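Local coordinates for protein SSD1 (Saccharomyces cerevisiae S288C, PDB 7AM1) that binds mRNA untranslated regions and represses translation as a pseudonuclease of the RNase II family, having no nuclease activity itself, at residues R510-E515 with T603-I608. Numbering follows the deposited sequence.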
loop_
_atom_site.group_PDB
_atom_site.type_symbol
_atom_site.label_atom_id
_atom_site.label_comp_id
_atom_site.label_asym_id
_atom_site.label_seq_id
_atom_site.Cartn_x
_atom_site.Cartn_y
_atom_site.Cartn_z
ATOM N N ARG A 510 10.449 13.917 16.845
ATOM C CA ARG A 510 9.276 13.804 15.981
ATOM C C ARG A 510 8.124 13.109 16.700
ATOM O O ARG A 510 6.974 13.558 16.627
ATOM C CB ARG A 510 9.618 13.049 14.693
ATOM C CG ARG A 510 8.477 13.072 13.665
ATOM C CD ARG A 510 8.817 12.333 12.371
ATOM N NE ARG A 510 9.106 10.912 12.581
ATOM C CZ ARG A 510 8.202 9.995 12.925
ATOM N NH1 ARG A 510 8.573 8.731 13.089
ATOM N NH2 ARG A 510 6.932 10.337 13.111
ATOM N N ILE A 511 8.410 12.000 17.392
ATOM C CA ILE A 511 7.360 11.267 18.093
ATOM C C ILE A 511 7.276 11.671 19.562
ATOM O O ILE A 511 6.532 11.058 20.332
ATOM C CB ILE A 511 7.542 9.734 17.978
ATOM C CG1 ILE A 511 8.824 9.258 18.670
ATOM C CG2 ILE A 511 7.524 9.311 16.520
ATOM C CD1 ILE A 511 8.809 7.768 19.000
ATOM N N ASN A 512 8.046 12.681 19.968
ATOM C CA ASN A 512 7.895 13.270 21.301
ATOM C C ASN A 512 8.207 12.261 22.406
ATOM O O ASN A 512 7.541 12.218 23.442
ATOM C CB ASN A 512 6.483 13.842 21.467
ATOM C CG ASN A 512 6.367 14.769 22.649
ATOM O OD1 ASN A 512 7.294 15.513 22.952
ATOM N ND2 ASN A 512 5.224 14.733 23.323
ATOM N N ASP A 513 9.242 11.451 22.192
ATOM C CA ASP A 513 9.679 10.456 23.171
ATOM C C ASP A 513 11.196 10.531 23.295
ATOM O O ASP A 513 11.916 9.906 22.496
ATOM C CB ASP A 513 9.234 9.053 22.771
ATOM C CG ASP A 513 9.537 8.023 23.842
ATOM O OD1 ASP A 513 10.017 8.424 24.920
ATOM O OD2 ASP A 513 9.310 6.818 23.604
ATOM N N PRO A 514 11.719 11.280 24.275
ATOM C CA PRO A 514 13.178 11.476 24.353
ATOM C C PRO A 514 13.997 10.195 24.335
ATOM O O PRO A 514 15.091 10.179 23.759
ATOM C CB PRO A 514 13.346 12.225 25.684
ATOM C CG PRO A 514 12.080 12.969 25.854
ATOM C CD PRO A 514 11.005 12.069 25.297
ATOM N N GLU A 515 13.508 9.126 24.957
ATOM C CA GLU A 515 14.257 7.882 25.069
ATOM C C GLU A 515 14.038 6.944 23.887
ATOM O O GLU A 515 14.480 5.792 23.939
ATOM C CB GLU A 515 13.886 7.171 26.373
ATOM C CG GLU A 515 14.091 8.018 27.621
ATOM C CD GLU A 515 15.520 8.495 27.773
ATOM O OE1 GLU A 515 15.745 9.724 27.815
ATOM O OE2 GLU A 515 16.424 7.634 27.843
ATOM N N THR A 603 -4.401 11.555 20.224
ATOM C CA THR A 603 -3.420 12.215 19.374
ATOM C C THR A 603 -2.500 11.164 18.769
ATOM O O THR A 603 -2.266 10.109 19.366
ATOM C CB THR A 603 -2.565 13.240 20.138
ATOM O OG1 THR A 603 -1.840 12.578 21.182
ATOM C CG2 THR A 603 -3.433 14.339 20.735
ATOM N N ALA A 604 -1.979 11.460 17.575
ATOM C CA ALA A 604 -0.950 10.606 16.991
ATOM C C ALA A 604 0.182 10.383 17.982
ATOM O O ALA A 604 0.713 9.272 18.100
ATOM C CB ALA A 604 -0.410 11.236 15.707
ATOM N N ASP A 605 0.549 11.439 18.711
ATOM C CA ASP A 605 1.598 11.372 19.720
ATOM C C ASP A 605 1.394 10.190 20.661
ATOM O O ASP A 605 2.226 9.278 20.725
ATOM C CB ASP A 605 1.615 12.703 20.487
ATOM C CG ASP A 605 2.689 12.766 21.552
ATOM O OD1 ASP A 605 2.951 11.737 22.202
ATOM O OD2 ASP A 605 3.260 13.857 21.756
ATOM N N GLU A 606 0.293 10.196 21.413
ATOM C CA GLU A 606 0.096 9.171 22.432
ATOM C C GLU A 606 -0.264 7.823 21.820
ATOM O O GLU A 606 0.099 6.779 22.373
ATOM C CB GLU A 606 -0.986 9.618 23.414
ATOM C CG GLU A 606 -0.610 10.874 24.193
ATOM C CD GLU A 606 0.623 10.675 25.059
ATOM O OE1 GLU A 606 0.895 9.522 25.454
ATOM O OE2 GLU A 606 1.328 11.668 25.331
ATOM N N LEU A 607 -0.964 7.822 20.686
ATOM C CA LEU A 607 -1.354 6.564 20.058
ATOM C C LEU A 607 -0.126 5.787 19.598
ATOM O O LEU A 607 0.026 4.597 19.905
ATOM C CB LEU A 607 -2.298 6.846 18.888
ATOM C CG LEU A 607 -3.194 5.689 18.439
ATOM C CD1 LEU A 607 -4.272 6.187 17.479
ATOM C CD2 LEU A 607 -2.361 4.593 17.802
ATOM N N ILE A 608 0.774 6.454 18.872
ATOM C CA ILE A 608 1.978 5.800 18.365
ATOM C C ILE A 608 2.849 5.322 19.521
ATOM O O ILE A 608 3.432 4.232 19.471
ATOM C CB ILE A 608 2.752 6.769 17.451
ATOM C CG1 ILE A 608 1.987 7.029 16.150
ATOM C CG2 ILE A 608 4.163 6.246 17.171
ATOM C CD1 ILE A 608 1.616 5.810 15.384
#
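A Schellman motif closes helix 495-510 in the RNB domain, and its positive-phi residue, Asn512, reaches across to Asp605 in the first turn of helix 604-612. How such a helix end can be fastened to a neighbour is plain here: the two backbones approach to 6.0 Å between the CA atoms of Ile511 and Asp605, yet one side-chain bond carries the contact. Asn512 ND2 donates to Asp605 OD2 over 2.7 Å, with an N-H...O angle of 142°. The acceptor offers its syn lone pair, on the side of the other carboxylate oxygen, and lies 23° out of the amide plane; amide and carboxylate stand almost perpendicular. OD2 also rests 3.2 Å from Asn512 CB, touching the root of the side chain as well as its end. Asp605 holds CG anti to its own nitrogen, chi1 -179°, which swings the carboxylate off its helix and over to the loop. Its OD1 forms a salt bridge with Lys609, one turn further along, and that ammonium group also bonds to Asn512 O, so one lysine joins the carboxylate to the loop carbonyl, while the amide side chain is held by the other carboxylate oxygen. With alanine at Asp605, Asn512 ND2 would probably lose this acceptor and Lys609 the carboxylate it pairs with, leaving the lysine's bond to Asn512 O as the remaining polar link described here. At the start of the second helix, Thr603 is the N-cap, its OG1 accepting from Glu606 N at 3.2 Å. Between 510-515 and 603-608 just 150 Å² is buried, both sides summed, and the Ile511 side chain packs against Leu612 of the same helix. Here, then, a Schellman-terminated helix is joined to the capped N-terminal turn of another within the RNB fold.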